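Local coordinates for NADP-dependent alcohol dehydrogenase (Entamoeba histolytica, PDB 2OUI), which probably catalyses the reversible, NADP-dependent oxidation of alcohols to aldehydes or ketones as a zinc-containing, tetrameric medium-chain dehydrogenase, at residues A[182-187]-A[208-213]; A[161-166]-A[259-264]. The protein carries 1 engineered substitution. One frame throughout, in Å; residues are numbered along the deposited sequence.

Both interactions lie in the Rossmann-type domain. Interaction 1 joins two helical elements beside the parallel sheet, packing helix 177-188 against the turn that ends helix 201-209. Interaction 2 sets the turn after helix 148-161 against one of the sheet's strands, 260-264. Both are largely buried, with partly exposed residues in each. A glycine lies at each close approach, G211 at the end of a helix and G263 on a strand. Their chemistry differs. No hydrogen bond crosses interaction 1, which is made of methyl groups, an aromatic ring and backbone. Interaction 2 adds an amide-to-carboxylate hydrogen bond. The two touch where A186 CB meets I164 CD1 at 3.6 Å, and their centres are about 15 Å apart.

Interaction 1: residues A[182-187]-A[208-213]; sequences SVAGAN and LEYGAT
V183 has chi1 173°, with CG1 anti to its backbone N, and this methyl reaches the turn at 210-212. V183 CG1 packs 3.3 Å from A212 N. V183 CG1 also meets A212 CB at 4.0 Å and Y210 CB at 4.1 Å. Y210 turns its ring carbon CG anti to its own carbonyl carbon (chi1 -86°). The ring then passes A184, whose CB meets Y210 CD1 obliquely at 3.8 Å. Backbone takes part as well: Y210 O lies 3.6 Å from A184 CA. N187 CB lies 3.7 Å from Y210 O. G211 closes helix 201-209 in a Schellman motif, with phi 115°. The turn leads into strand 214-216, so the contact joins two successive helices of the Rossmann-type fold. At this positive phi, G211 passes close beside N187. The Y210 hydroxyl is hydrogen-bonded to D315 O, which fixes the far end of the ring. V183 also touches V172 of strand 170-173. G211 O accepts a hydrogen bond from K313 of the second subunit.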
# COMPACT_ATOMS: atom_id res chain seq x y z
N SER A 182 -3.55 -1.61 21.95
CA SER A 182 -4.21 -1.24 20.67
C SER A 182 -4.79 0.18 20.73
O SER A 182 -4.80 0.88 19.71
CB SER A 182 -5.34 -2.21 20.33
OG SER A 182 -4.83 -3.49 19.96
N VAL A 183 -5.31 0.58 21.89
CA VAL A 183 -5.66 1.96 22.14
C VAL A 183 -4.43 2.84 22.00
O VAL A 183 -4.48 3.88 21.33
CB VAL A 183 -6.36 2.16 23.52
CG1 VAL A 183 -6.55 3.66 23.82
CG2 VAL A 183 -7.73 1.45 23.54
N ALA A 184 -3.35 2.48 22.68
CA ALA A 184 -2.13 3.29 22.58
C ALA A 184 -1.59 3.32 21.13
O ALA A 184 -1.21 4.38 20.63
CB ALA A 184 -1.06 2.80 23.59
N GLY A 185 -1.63 2.17 20.45
CA GLY A 185 -1.22 2.06 19.04
C GLY A 185 -2.06 2.96 18.13
O GLY A 185 -1.52 3.71 17.32
N ALA A 186 -3.39 2.87 18.26
CA ALA A 186 -4.30 3.73 17.49
C ALA A 186 -4.01 5.21 17.72
O ALA A 186 -4.00 5.99 16.78
CB ALA A 186 -5.78 3.41 17.82
N ASN A 187 -3.75 5.60 18.97
CA ASN A 187 -3.37 6.98 19.28
C ASN A 187 -2.05 7.42 18.63
O ASN A 187 -1.91 8.57 18.19
CB ASN A 187 -3.27 7.13 20.81
CG ASN A 187 -3.35 8.59 21.26
OD1 ASN A 187 -2.54 9.05 22.08
ND2 ASN A 187 -4.32 9.31 20.75
N LEU A 208 -8.49 5.26 29.11
CA LEU A 208 -8.54 6.72 29.03
C LEU A 208 -7.15 7.34 29.19
O LEU A 208 -6.87 8.40 28.64
CB LEU A 208 -9.52 7.31 30.06
CG LEU A 208 -11.01 7.06 29.80
CD1 LEU A 208 -11.91 7.67 30.91
CD2 LEU A 208 -11.41 7.62 28.46
N GLU A 209 -6.25 6.67 29.91
CA GLU A 209 -4.89 7.21 30.04
C GLU A 209 -4.02 6.99 28.80
O GLU A 209 -3.00 7.64 28.64
CB GLU A 209 -4.19 6.67 31.29
CG GLU A 209 -4.87 7.09 32.58
CD GLU A 209 -4.06 6.76 33.84
OE1 GLU A 209 -2.91 6.29 33.72
OE2 GLU A 209 -4.59 6.98 34.95
N TYR A 210 -4.44 6.09 27.91
CA TYR A 210 -3.63 5.75 26.74
C TYR A 210 -4.16 6.38 25.45
O TYR A 210 -3.67 6.06 24.34
CB TYR A 210 -3.58 4.24 26.58
CG TYR A 210 -2.48 3.57 27.40
CD1 TYR A 210 -1.14 3.93 27.24
CD2 TYR A 210 -2.79 2.52 28.25
CE1 TYR A 210 -0.12 3.28 27.98
CE2 TYR A 210 -1.81 1.85 28.98
CZ TYR A 210 -0.48 2.23 28.85
OH TYR A 210 0.44 1.52 29.57
N GLY A 211 -5.19 7.21 25.59
CA GLY A 211 -5.74 7.93 24.45
C GLY A 211 -7.16 7.57 24.07
O GLY A 211 -7.69 8.17 23.13
N ALA A 212 -7.79 6.62 24.76
CA ALA A 212 -9.26 6.44 24.56
C ALA A 212 -10.01 7.72 24.89
O ALA A 212 -9.64 8.44 25.82
CB ALA A 212 -9.83 5.32 25.44
N THR A 213 -11.11 7.97 24.18
CA THR A 213 -11.94 9.13 24.49
C THR A 213 -13.31 8.74 25.02
O THR A 213 -13.97 9.55 25.69
CB THR A 213 -12.15 10.05 23.24
OG1 THR A 213 -12.68 9.27 22.18
CG2 THR A 213 -10.84 10.63 22.76

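Interaction 2: residues A[161-166]-A[259-264]; sequences LANIKL and GSDIGN. With EDO (1,2-ethanediol), chain L.
N163 and D261 make the polar link. N163 ND2 donates to D261 OD2 over 3.1 Å, with an N-H...O angle of 158°. The acceptor lies close to the amide plane, but the bond reaches the carboxylate from above its own plane. The two flat groups are nearly perpendicular, at 87°. With N163 CG anti to the backbone N (chi1 -170°), the amide is swung out to the carboxylate. N163 CB lies 3.4 Å from D261 OD2. Next to this pair, D261 CB rests 3.4 Å from A162 O. At G263 the backbones run close, and L161 CB lies directly against the strand, 3.7 Å from G263 CA. L161 CD1 reaches on to N264 O at 3.6 Å. The turn is a Schellman motif that ends helix 148-161, with N163 at positive phi. Strand 260-264 belongs to the parallel sheet of the Rossmann-type domain, between strands 236-241 and 288-292. Those neighbours position the first shell. H291 NE2 is hydrogen-bonded to D261 OD1, so both carboxylate oxygens have a partner. K238 NZ is hydrogen-bonded to N163 O, and K165 NZ makes a weak bond to N163 OD1, 3.2 Å away. A 1,2-ethanediol, probably from the crystallisation liquor, gives a hydrogen bond from O1 to I164 O. H287 of the third subunit packs on L161.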
# COMPACT_ATOMS: atom_id res chain seq x y z
N LEU A 161 -3.08 -3.40 11.53
CA LEU A 161 -3.98 -4.17 10.66
C LEU A 161 -5.27 -3.40 10.40
O LEU A 161 -5.88 -3.55 9.34
CB LEU A 161 -4.33 -5.52 11.29
CG LEU A 161 -3.24 -6.58 11.28
CD1 LEU A 161 -3.59 -7.79 12.20
CD2 LEU A 161 -2.87 -7.01 9.84
N ALA A 162 -5.69 -2.58 11.37
CA ALA A 162 -6.89 -1.77 11.24
C ALA A 162 -6.68 -0.56 10.32
O ALA A 162 -7.61 0.21 10.10
CB ALA A 162 -7.39 -1.32 12.62
N ASN A 163 -5.45 -0.37 9.82
CA ASN A 163 -5.17 0.62 8.77
C ASN A 163 -5.59 2.02 9.21
O ASN A 163 -6.21 2.79 8.47
CB ASN A 163 -5.87 0.20 7.46
CG ASN A 163 -5.43 1.03 6.29
OD1 ASN A 163 -4.27 1.43 6.20
ND2 ASN A 163 -6.35 1.30 5.37
N ILE A 164 -5.26 2.33 10.45
CA ILE A 164 -5.75 3.55 11.09
C ILE A 164 -5.05 4.74 10.43
O ILE A 164 -3.83 4.72 10.24
CB ILE A 164 -5.51 3.51 12.62
CG1 ILE A 164 -6.48 2.49 13.25
CG2 ILE A 164 -5.75 4.88 13.19
CD1 ILE A 164 -6.03 1.99 14.57
N LYS A 165 -5.85 5.75 10.07
CA LYS A 165 -5.35 7.00 9.43
C LYS A 165 -5.54 8.20 10.34
O LYS A 165 -6.34 8.16 11.29
CB LYS A 165 -6.09 7.30 8.13
CG LYS A 165 -6.03 6.20 7.05
CD LYS A 165 -4.61 5.86 6.64
CE LYS A 165 -4.59 4.80 5.55
NZ LYS A 165 -3.19 4.36 5.32
N LEU A 166 -4.85 9.30 10.02
CA LEU A 166 -4.91 10.52 10.81
C LEU A 166 -6.33 11.04 10.92
O LEU A 166 -7.01 11.24 9.91
CB LEU A 166 -4.02 11.61 10.20
CG LEU A 166 -2.50 11.40 10.33
CD1 LEU A 166 -1.71 12.29 9.31
CD2 LEU A 166 -2.03 11.67 11.76
N GLY A 259 -16.02 0.45 3.33
CA GLY A 259 -14.69 0.96 2.98
C GLY A 259 -13.83 1.20 4.21
O GLY A 259 -13.55 2.36 4.62
N SER A 260 -13.43 0.11 4.82
CA SER A 260 -12.85 0.22 6.16
C SER A 260 -12.10 -1.05 6.46
O SER A 260 -12.05 -1.97 5.62
CB SER A 260 -13.98 0.35 7.17
OG SER A 260 -14.75 -0.84 7.11
N ASP A 261 -11.50 -1.10 7.66
CA ASP A 261 -10.64 -2.23 8.02
C ASP A 261 -10.93 -2.66 9.45
O ASP A 261 -11.07 -1.82 10.34
CB ASP A 261 -9.17 -1.85 7.89
CG ASP A 261 -8.78 -1.60 6.45
OD1 ASP A 261 -8.38 -2.56 5.75
OD2 ASP A 261 -8.85 -0.42 6.02
N ILE A 262 -11.04 -3.97 9.64
CA ILE A 262 -11.14 -4.60 10.97
C ILE A 262 -9.84 -5.34 11.20
O ILE A 262 -9.50 -6.25 10.45
CB ILE A 262 -12.33 -5.58 11.01
CG1 ILE A 262 -13.64 -4.79 10.75
CG2 ILE A 262 -12.35 -6.37 12.35
CD1 ILE A 262 -14.83 -5.65 10.51
N GLY A 263 -9.09 -4.94 12.23
CA GLY A 263 -7.83 -5.60 12.53
C GLY A 263 -7.93 -6.46 13.79
O GLY A 263 -8.01 -5.95 14.90
N ASN A 264 -7.95 -7.78 13.62
CA ASN A 264 -8.05 -8.66 14.77
C ASN A 264 -6.68 -9.19 15.19
O ASN A 264 -5.89 -9.62 14.34
CB ASN A 264 -8.91 -9.87 14.48
CG ASN A 264 -8.86 -10.86 15.65
OD1 ASN A 264 -9.35 -10.54 16.74
ND2 ASN A 264 -8.22 -12.04 15.46
C1 EDO L . -1.00 2.61 8.61
O1 EDO L . -2.27 3.27 8.64
C2 EDO L . -1.00 1.46 9.61
O2 EDO L . -1.41 0.26 8.94